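PDB 1ZKI: thioesterase domain-containing protein from Pseudomonas aeruginosa, which probably hydrolyses acyl-CoA thioesters, as a homodimeric member of the hotdog-fold thioesterases. Local coordinates for residues M58-C66 with V121-A129; R87-A98 with V110-V121. One frame throughout, in Å; residues are numbered along the deposited sequence. Where two conformers were deposited one is given.

Contact 1 of 2, residues M58-C66 with V121-A129; sequences MDVTMGLAC and VAKGQGTFA
The phenyl ring of Phe128 has the sulfur of Cys66 over one face: SG sits 4.0 Å from the centroid of the Phe128 ring and 21° off its normal, shifted toward the rim that bears CG, a Cys sulfur-aromatic contact. The far end of the ring is met obliquely by the helix. Met62 CB lies 3.7 Å from Phe128 CE2, and the backbone N of Gly63 is equally near Phe128 CZ; with no side chain at Gly63, the helix brings its bare backbone up to the ring. Asp59 OD1 comes obliquely to within 4.1 Å of Phe128 CZ, its carboxylate almost parallel to the ring plane, but its hydrogen bond goes to Thr78 on strand 76-85.

Farther back along the strand the flat surface is peptide backbone, and two selenomethionines lie on it. Met58 SE rests 3.6 Å from Gly124 CA. A bend at the last torsion of Met58 (chi3 -67°) turns CE back along the strand, toward Lys123 and Ala122. Met62 instead stays extended beyond CG, so that its CE reaches Gln125 N at 3.6 Å. Gly124 and Gly126 have no side chain, so the long, flexible selenoether chains of Met58 and Met62 (methionine in the natural protein) can lie directly on the backbone and follow the strand. Lys123 and Gln125 point to the other side of the sheet, where the second subunit packs.

The helix crosses the strand at -51°, with 10.0 Å between the segment axes. A long central helix 51-70 wrapped by a curved antiparallel sheet is the defining arrangement of the hotdog fold.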
loop_
_atom_site.group_PDB
_atom_site.type_symbol
_atom_site.label_atom_id
_atom_site.label_comp_id
_atom_site.label_asym_id
_atom_site.label_seq_id
_atom_site.Cartn_x
_atom_site.Cartn_y
_atom_site.Cartn_z
HETATM N N MSE A 58 12.407 3.441 -3.292
HETATM C CA MSE A 58 11.289 3.425 -2.364
HETATM C C MSE A 58 11.737 3.352 -0.895
HETATM O O MSE A 58 11.268 4.120 -0.066
HETATM C CB MSE A 58 10.332 2.269 -2.682
HETATM C CG MSE A 58 9.112 2.284 -1.784
HETATM SE SE MSE A 58 7.863 0.961 -2.421
HETATM C CE MSE A 58 7.422 1.844 -4.111
ATOM N N ASP A 59 12.653 2.439 -0.590
ATOM C CA ASP A 59 13.124 2.272 0.796
ATOM C C ASP A 59 13.740 3.581 1.329
ATOM O O ASP A 59 13.472 4.008 2.470
ATOM C CB ASP A 59 14.126 1.116 0.872
ATOM C CG ASP A 59 14.665 0.915 2.276
ATOM O OD1 ASP A 59 13.877 0.604 3.196
ATOM O OD2 ASP A 59 15.866 1.132 2.470
ATOM N N VAL A 60 14.552 4.236 0.502
ATOM C CA VAL A 60 15.170 5.495 0.906
ATOM C C VAL A 60 14.132 6.592 1.155
ATOM O O VAL A 60 14.214 7.305 2.154
ATOM C CB VAL A 60 16.256 5.934 -0.088
ATOM C CG1 VAL A 60 16.693 7.378 0.165
ATOM C CG2 VAL A 60 17.477 4.951 0.009
ATOM N N THR A 61 13.178 6.729 0.239
ATOM C CA THR A 61 12.116 7.732 0.385
ATOM C C THR A 61 11.281 7.476 1.650
ATOM O O THR A 61 10.954 8.401 2.383
ATOM C CB THR A 61 11.190 7.767 -0.854
ATOM O OG1 THR A 61 11.994 7.818 -2.040
ATOM C CG2 THR A 61 10.305 9.022 -0.811
HETATM N N MSE A 62 10.930 6.212 1.887
HETATM C CA MSE A 62 10.204 5.843 3.105
HETATM C C MSE A 62 11.001 6.184 4.369
HETATM O O MSE A 62 10.438 6.701 5.315
HETATM C CB MSE A 62 9.835 4.363 3.082
HETATM C CG MSE A 62 8.768 4.018 2.071
HETATM SE SE MSE A 62 8.572 2.029 2.180
HETATM C CE MSE A 62 6.821 1.889 1.343
ATOM N N GLY A 63 12.311 5.918 4.373
ATOM C CA GLY A 63 13.156 6.273 5.520
ATOM C C GLY A 63 13.147 7.771 5.810
ATOM O O GLY A 63 13.093 8.194 6.971
ATOM N N LEU A 64 13.209 8.566 4.742
ATOM C CA LEU A 64 13.197 10.022 4.849
ATOM C C LEU A 64 11.842 10.538 5.339
ATOM O O LEU A 64 11.775 11.476 6.130
ATOM C CB LEU A 64 13.583 10.639 3.502
ATOM C CG LEU A 64 15.077 10.557 3.138
ATOM C CD1 LEU A 64 15.296 11.184 1.744
ATOM C CD2 LEU A 64 15.947 11.249 4.193
ATOM N N ALA A 65 10.753 9.917 4.872
ATOM C CA ALA A 65 9.421 10.239 5.385
ATOM C C ALA A 65 9.349 9.956 6.883
ATOM O O ALA A 65 8.841 10.774 7.638
ATOM C CB ALA A 65 8.331 9.457 4.630
ATOM N N CYS A 66 9.898 8.818 7.317
ATOM C CA CYS A 66 9.946 8.502 8.750
ATOM C C CYS A 66 10.735 9.545 9.515
ATOM O O CYS A 66 10.282 10.034 10.537
ATOM C CB CYS A 66 10.529 7.124 8.978
ATOM S SG CYS A 66 9.346 5.893 8.503
ATOM N N VAL A 121 4.430 3.717 -11.767
ATOM C CA VAL A 121 5.484 2.729 -12.011
ATOM C C VAL A 121 5.502 1.635 -10.939
ATOM O O VAL A 121 5.645 0.437 -11.259
ATOM C CB VAL A 121 6.873 3.422 -12.100
ATOM C CG1 VAL A 121 8.023 2.396 -12.093
ATOM C CG2 VAL A 121 6.931 4.303 -13.375
ATOM N N ALA A 122 5.396 2.035 -9.674
ATOM C CA ALA A 122 5.430 1.039 -8.573
ATOM C C ALA A 122 4.693 1.591 -7.363
ATOM O O ALA A 122 4.488 2.797 -7.249
ATOM C CB ALA A 122 6.879 0.686 -8.205
ATOM N N LYS A 123 4.269 0.697 -6.480
ATOM C CA LYS A 123 3.543 1.101 -5.279
ATOM C C LYS A 123 3.994 0.153 -4.186
ATOM O O LYS A 123 4.209 -1.040 -4.442
ATOM C CB LYS A 123 2.032 0.957 -5.477
ATOM C CG LYS A 123 1.197 1.411 -4.261
ATOM C CD LYS A 123 1.033 2.938 -4.278
ATOM C CE LYS A 123 0.940 3.552 -2.877
ATOM N NZ LYS A 123 -0.367 3.388 -2.247
ATOM N N GLY A 124 4.174 0.674 -2.976
ATOM C CA GLY A 124 4.548 -0.214 -1.857
ATOM C C GLY A 124 4.113 0.262 -0.495
ATOM O O GLY A 124 3.613 1.384 -0.351
ATOM N N GLN A 125 4.343 -0.598 0.494
ATOM C CA GLN A 125 3.931 -0.370 1.871
ATOM C C GLN A 125 4.935 -1.095 2.731
ATOM O O GLN A 125 5.315 -2.219 2.409
ATOM C CB GLN A 125 2.541 -0.983 2.071
ATOM C CG GLN A 125 1.901 -0.746 3.412
ATOM C CD GLN A 125 0.514 -1.384 3.489
ATOM O OE1 GLN A 125 0.239 -2.197 4.383
ATOM N NE2 GLN A 125 -0.348 -1.046 2.530
ATOM N N GLY A 126 5.374 -0.452 3.806
ATOM C CA GLY A 126 6.369 -1.065 4.709
ATOM C C GLY A 126 6.205 -0.637 6.151
ATOM O O GLY A 126 5.388 0.253 6.472
ATOM N N THR A 127 7.007 -1.252 7.014
ATOM C CA THR A 127 6.902 -1.058 8.446
ATOM C C THR A 127 8.302 -0.749 8.918
ATOM O O THR A 127 9.261 -1.444 8.552
ATOM C CB THR A 127 6.387 -2.323 9.141
ATOM O OG1 THR A 127 5.285 -2.859 8.401
ATOM C CG2 THR A 127 5.946 -2.032 10.612
ATOM N N PHE A 128 8.412 0.296 9.729
ATOM C CA PHE A 128 9.686 0.717 10.314
ATOM C C PHE A 128 9.639 0.546 11.823
ATOM O O PHE A 128 8.571 0.657 12.447
ATOM C CB PHE A 128 9.958 2.183 9.933
ATOM C CG PHE A 128 10.512 2.357 8.546
ATOM C CD1 PHE A 128 11.825 2.769 8.366
ATOM C CD2 PHE A 128 9.742 2.085 7.423
ATOM C CE1 PHE A 128 12.360 2.929 7.092
ATOM C CE2 PHE A 128 10.265 2.223 6.128
ATOM C CZ PHE A 128 11.578 2.649 5.960
ATOM N N ALA A 129 10.794 0.266 12.428
ATOM C CA ALA A 129 10.870 0.162 13.877
ATOM C C ALA A 129 11.414 1.498 14.371
ATOM O O ALA A 129 12.411 2.005 13.842
ATOM C CB ALA A 129 11.770 -0.985 14.286
#

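Contact 2 of 2, residues R87-A98 with V110-V121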
loop_
_atom_site.group_PDB
_atom_site.type_symbol
_atom_site.label_atom_id
_atom_site.label_comp_id
_atom_site.label_asym_id
_atom_site.label_seq_id
_atom_site.Cartn_x
_atom_site.Cartn_y
_atom_site.Cartn_z
ATOM N N ARG A 87 4.661 -0.867 -14.186
ATOM C CA ARG A 87 5.206 -0.866 -15.549
ATOM C C ARG A 87 6.665 -0.465 -15.593
ATOM O O ARG A 87 7.172 0.107 -14.628
ATOM C CB ARG A 87 4.406 0.060 -16.442
ATOM C CG ARG A 87 4.396 1.523 -15.993
ATOM C CD ARG A 87 3.554 2.308 -16.992
ATOM N NE ARG A 87 4.253 2.423 -18.272
ATOM C CZ ARG A 87 3.905 3.230 -19.272
ATOM N NH1 ARG A 87 2.853 4.037 -19.166
ATOM N NH2 ARG A 87 4.653 3.257 -20.367
ATOM N N ALA A 88 7.307 -0.766 -16.723
ATOM C CA ALA A 88 8.748 -0.591 -16.880
ATOM C C ALA A 88 9.096 0.851 -17.209
ATOM O O ALA A 88 8.331 1.552 -17.893
ATOM C CB ALA A 88 9.275 -1.504 -17.990
ATOM N N VAL A 89 10.271 1.269 -16.755
ATOM C CA VAL A 89 10.822 2.588 -17.058
ATOM C C VAL A 89 12.074 2.420 -17.936
ATOM O O VAL A 89 12.999 1.723 -17.559
ATOM C CB VAL A 89 11.211 3.343 -15.751
ATOM C CG1 VAL A 89 11.878 4.698 -16.070
ATOM C CG2 VAL A 89 10.002 3.539 -14.869
ATOM N N ALA A 90 12.087 3.049 -19.111
ATOM C CA ALA A 90 13.205 2.878 -20.056
ATOM C C ALA A 90 14.136 4.090 -20.110
ATOM O O ALA A 90 15.290 3.980 -20.548
ATOM C CB ALA A 90 12.685 2.538 -21.460
ATOM N N ASP A 91 13.642 5.247 -19.675
ATOM C CA ASP A 91 14.457 6.460 -19.716
ATOM C C ASP A 91 13.872 7.567 -18.857
ATOM O O ASP A 91 12.789 7.407 -18.279
ATOM C CB ASP A 91 14.634 6.942 -21.158
ATOM C CG ASP A 91 13.328 7.176 -21.855
ATOM O OD1 ASP A 91 12.381 7.730 -21.246
ATOM O OD2 ASP A 91 13.247 6.808 -23.041
ATOM N N GLY A 92 14.582 8.690 -18.799
ATOM C CA GLY A 92 14.124 9.860 -18.060
ATOM C C GLY A 92 14.322 9.634 -16.574
ATOM O O GLY A 92 15.265 8.950 -16.168
ATOM N N GLU A 93 13.443 10.191 -15.755
ATOM C CA GLU A 93 13.568 9.990 -14.321
ATOM C C GLU A 93 12.247 9.591 -13.686
ATOM O O GLU A 93 11.169 9.826 -14.247
ATOM C CB GLU A 93 14.110 11.244 -13.631
ATOM C CG GLU A 93 13.115 12.393 -13.561
ATOM C CD GLU A 93 13.743 13.656 -12.988
ATOM O OE1 GLU A 93 14.550 14.282 -13.722
ATOM O OE2 GLU A 93 13.416 14.017 -11.822
ATOM N N VAL A 94 12.351 9.023 -12.494
ATOM C CA VAL A 94 11.161 8.721 -11.705
ATOM C C VAL A 94 11.187 9.497 -10.395
ATOM O O VAL A 94 12.262 9.889 -9.909
ATOM C CB VAL A 94 10.992 7.196 -11.441
ATOM C CG1 VAL A 94 10.763 6.432 -12.763
ATOM C CG2 VAL A 94 12.208 6.625 -10.681
ATOM N N ARG A 95 9.997 9.714 -9.838
ATOM C CA ARG A 95 9.839 10.361 -8.545
ATOM C C ARG A 95 9.142 9.395 -7.625
ATOM O O ARG A 95 8.178 8.761 -8.021
ATOM C CB ARG A 95 8.996 11.642 -8.683
ATOM C CG ARG A 95 9.593 12.697 -9.607
ATOM C CD ARG A 95 10.830 13.270 -8.974
ATOM N NE ARG A 95 11.519 14.278 -9.776
ATOM C CZ ARG A 95 11.537 15.572 -9.491
ATOM N NH1 ARG A 95 10.855 16.041 -8.442
ATOM N NH2 ARG A 95 12.246 16.396 -10.254
ATOM N N CYS A 96 9.656 9.282 -6.407
ATOM C CA CYS A 96 8.985 8.524 -5.359
ATOM C C CYS A 96 8.492 9.489 -4.296
ATOM O O CYS A 96 9.248 10.357 -3.832
ATOM C CB CYS A 96 9.931 7.506 -4.755
ATOM S SG CYS A 96 9.140 6.534 -3.422
ATOM N N VAL A 97 7.217 9.358 -3.934
ATOM C CA VAL A 97 6.665 10.088 -2.793
ATOM C C VAL A 97 6.224 9.062 -1.750
ATOM O O VAL A 97 5.467 8.132 -2.071
ATOM C CB VAL A 97 5.475 10.982 -3.203
ATOM C CG1 VAL A 97 4.878 11.675 -1.971
ATOM C CG2 VAL A 97 5.933 12.004 -4.252
ATOM N N ALA A 98 6.715 9.224 -0.520
ATOM C CA ALA A 98 6.366 8.332 0.571
ATOM C C ALA A 98 5.649 9.137 1.650
ATOM O O ALA A 98 5.946 10.321 1.856
ATOM C CB ALA A 98 7.609 7.657 1.148
ATOM N N VAL A 110 4.315 3.047 6.527
ATOM C CA VAL A 110 4.571 4.021 5.462
ATOM C C VAL A 110 4.150 3.434 4.125
ATOM O O VAL A 110 4.296 2.219 3.917
ATOM C CB VAL A 110 6.091 4.395 5.375
ATOM C CG1 VAL A 110 6.321 5.578 4.424
ATOM C CG2 VAL A 110 6.658 4.712 6.742
ATOM N N GLU A 111 3.572 4.267 3.250
ATOM C CA GLU A 111 3.288 3.838 1.883
ATOM C C GLU A 111 4.098 4.702 0.937
ATOM O O GLU A 111 4.573 5.775 1.333
ATOM C CB GLU A 111 1.792 3.940 1.552
ATOM C CG GLU A 111 1.260 5.360 1.491
ATOM C CD GLU A 111 -0.177 5.456 0.916
ATOM O OE1 GLU A 111 -0.683 4.464 0.347
ATOM O OE2 GLU A 111 -0.789 6.537 1.035
ATOM N N ALA A 112 4.274 4.241 -0.298
ATOM C CA ALA A 112 5.010 5.038 -1.284
ATOM C C ALA A 112 4.562 4.689 -2.684
ATOM O O ALA A 112 4.071 3.584 -2.926
ATOM C CB ALA A 112 6.526 4.854 -1.133
ATOM N N GLU A 113 4.679 5.649 -3.596
ATOM C CA GLU A 113 4.416 5.398 -5.000
ATOM C C GLU A 113 5.562 5.973 -5.814
ATOM O O GLU A 113 6.178 6.975 -5.417
ATOM C CB GLU A 113 3.074 5.997 -5.459
ATOM C CG GLU A 113 2.987 7.488 -5.322
ATOM C CD GLU A 113 1.764 8.080 -6.030
ATOM O OE1 GLU A 113 1.756 9.310 -6.249
ATOM O OE2 GLU A 113 0.839 7.318 -6.386
ATOM N N VAL A 114 5.882 5.299 -6.908
ATOM C CA VAL A 114 6.879 5.780 -7.854
ATOM C C VAL A 114 6.138 6.103 -9.135
ATOM O O VAL A 114 5.321 5.296 -9.605
ATOM C CB VAL A 114 7.953 4.713 -8.136
ATOM C CG1 VAL A 114 8.988 5.234 -9.158
ATOM C CG2 VAL A 114 8.633 4.285 -6.814
ATOM N N ARG A 115 6.416 7.278 -9.686
ATOM C CA ARG A 115 5.743 7.727 -10.901
ATOM C C ARG A 115 6.732 8.318 -11.887
ATOM O O ARG A 115 7.815 8.773 -11.518
ATOM C CB ARG A 115 4.693 8.796 -10.576
ATOM C CG ARG A 115 3.488 8.280 -9.818
ATOM C CD ARG A 115 2.395 9.363 -9.702
ATOM N NE ARG A 115 1.227 8.761 -9.085
ATOM C CZ ARG A 115 0.258 8.150 -9.752
ATOM N NH1 ARG A 115 0.286 8.095 -11.077
ATOM N NH2 ARG A 115 -0.740 7.599 -9.089
ATOM N N GLN A 116 6.326 8.347 -13.148
ATOM C CA GLN A 116 6.955 9.231 -14.123
ATOM C C GLN A 116 5.791 10.024 -14.723
ATOM O O GLN A 116 5.045 9.515 -15.565
ATOM C CB GLN A 116 7.704 8.421 -15.180
ATOM C CG GLN A 116 8.496 9.272 -16.153
ATOM C CD GLN A 116 9.326 8.418 -17.087
ATOM O OE1 GLN A 116 8.792 7.809 -18.013
ATOM N NE2 GLN A 116 10.630 8.379 -16.863
ATOM N N GLY A 117 5.603 11.253 -14.255
ATOM C CA GLY A 117 4.406 12.022 -14.609
ATOM C C GLY A 117 3.130 11.280 -14.238
ATOM O O GLY A 117 2.963 10.857 -13.092
ATOM N N ASP A 118 2.253 11.108 -15.230
ATOM C CA ASP A 118 0.975 10.395 -15.064
ATOM C C ASP A 118 1.098 8.876 -15.285
ATOM O O ASP A 118 0.101 8.191 -15.550
ATOM C CB ASP A 118 -0.113 10.989 -15.980
ATOM C CG ASP A 118 0.041 10.581 -17.449
ATOM O OD1 ASP A 118 1.156 10.231 -17.872
ATOM O OD2 ASP A 118 -0.970 10.615 -18.192
ATOM N N LYS A 119 2.318 8.361 -15.189
ATOM C CA LYS A 119 2.534 6.922 -15.254
ATOM C C LYS A 119 2.851 6.382 -13.862
ATOM O O LYS A 119 3.862 6.760 -13.263
ATOM C CB LYS A 119 3.657 6.574 -16.232
ATOM C CG LYS A 119 3.558 7.270 -17.602
ATOM C CD LYS A 119 4.832 6.997 -18.372
ATOM C CE LYS A 119 5.079 8.058 -19.420
ATOM N NZ LYS A 119 6.536 8.122 -19.726
ATOM N N LEU A 120 1.994 5.494 -13.349
ATOM C CA LEU A 120 2.302 4.797 -12.098
ATOM C C LEU A 120 3.258 3.654 -12.385
ATOM O O LEU A 120 2.939 2.742 -13.164
ATOM C CB LEU A 120 1.029 4.280 -11.415
ATOM C CG LEU A 120 1.223 3.557 -10.082
ATOM C CD1 LEU A 120 1.876 4.432 -9.027
ATOM C CD2 LEU A 120 -0.132 3.014 -9.560
ATOM N N VAL A 121 4.430 3.717 -11.767
ATOM C CA VAL A 121 5.484 2.729 -12.011
ATOM C C VAL A 121 5.502 1.635 -10.939
ATOM O O VAL A 121 5.645 0.437 -11.259
ATOM C CB VAL A 121 6.873 3.422 -12.100
ATOM C CG1 VAL A 121 8.023 2.396 -12.093
ATOM C CG2 VAL A 121 6.931 4.303 -13.375
HETATM O O HOH W 1 10.406 5.613 -19.606
#
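Strands 93-103 and 107-116 form an antiparallel beta hairpin in the hotdog sheet, where hydrogen-bonded pairs Arg95–Arg115 and Val97–Glu113 alternate with non-hydrogen-bonded pairs Cys96–Val114 and Ala98–Ala112. At one end Val94 nestles against Val114, its CB 3.6 Å from Val114 CG1. Small side chains continue this face: Cys96 SG lies over the methyl of Ala112, and Ala98 CB meets Ala112 CB at 3.8 Å. Such slim residues let helix 51-70 come close, with Leu57 resting on Cys96. Charged chains suit the reverse, more open face: Arg115 bridges Glu113, Arg95 bridges Glu93, and strand 31-37 adds Glu33 to Arg95 and Arg35 to Glu93.

Before the strand, residues 87-92 pass beside the Gln116 and Lys119 ends of the type II' turn. Val89 pushes a methyl against Val121, CG2 to CG2 at a tight 3.5 Å. Arg87 lays a guanidinium face on Lys119, Arg87 NH1 being 3.6 Å from Lys119 CD.

Gln116 fills the bay of the loop: with CG anti to the backbone N (chi1 -174°), its extended chain carries NE2 inside to donate to Asp91 O at 2.8 Å, in the carbonyl plane, and Glu93 O at 3.0 Å, from well above it.

Overall arrangement
Contact 1 is the buried core of the subunit, helix laid on sheet, whereas contact 2 lies partly at the surface and holds strands of that sheet to one another and to a loop. Both use strand 119-130 and share Val121. No hydrogen bond crosses contact 1, which relies on selenium, sulfur, ring and bare glycine backbone; contact 2 is knit by backbone bonds and a glutamine amide, with salt bridges along its outer face. They meet directly: Thr61 packs on Cys96, Gly126 N probably bonds to Val110 O, and Lys123 bridges to Glu111. Lys123 also bridges to Glu111 of the second subunit, and Glu111 to Lys123 of the second subunit, bringing both contacts to the dimer interface.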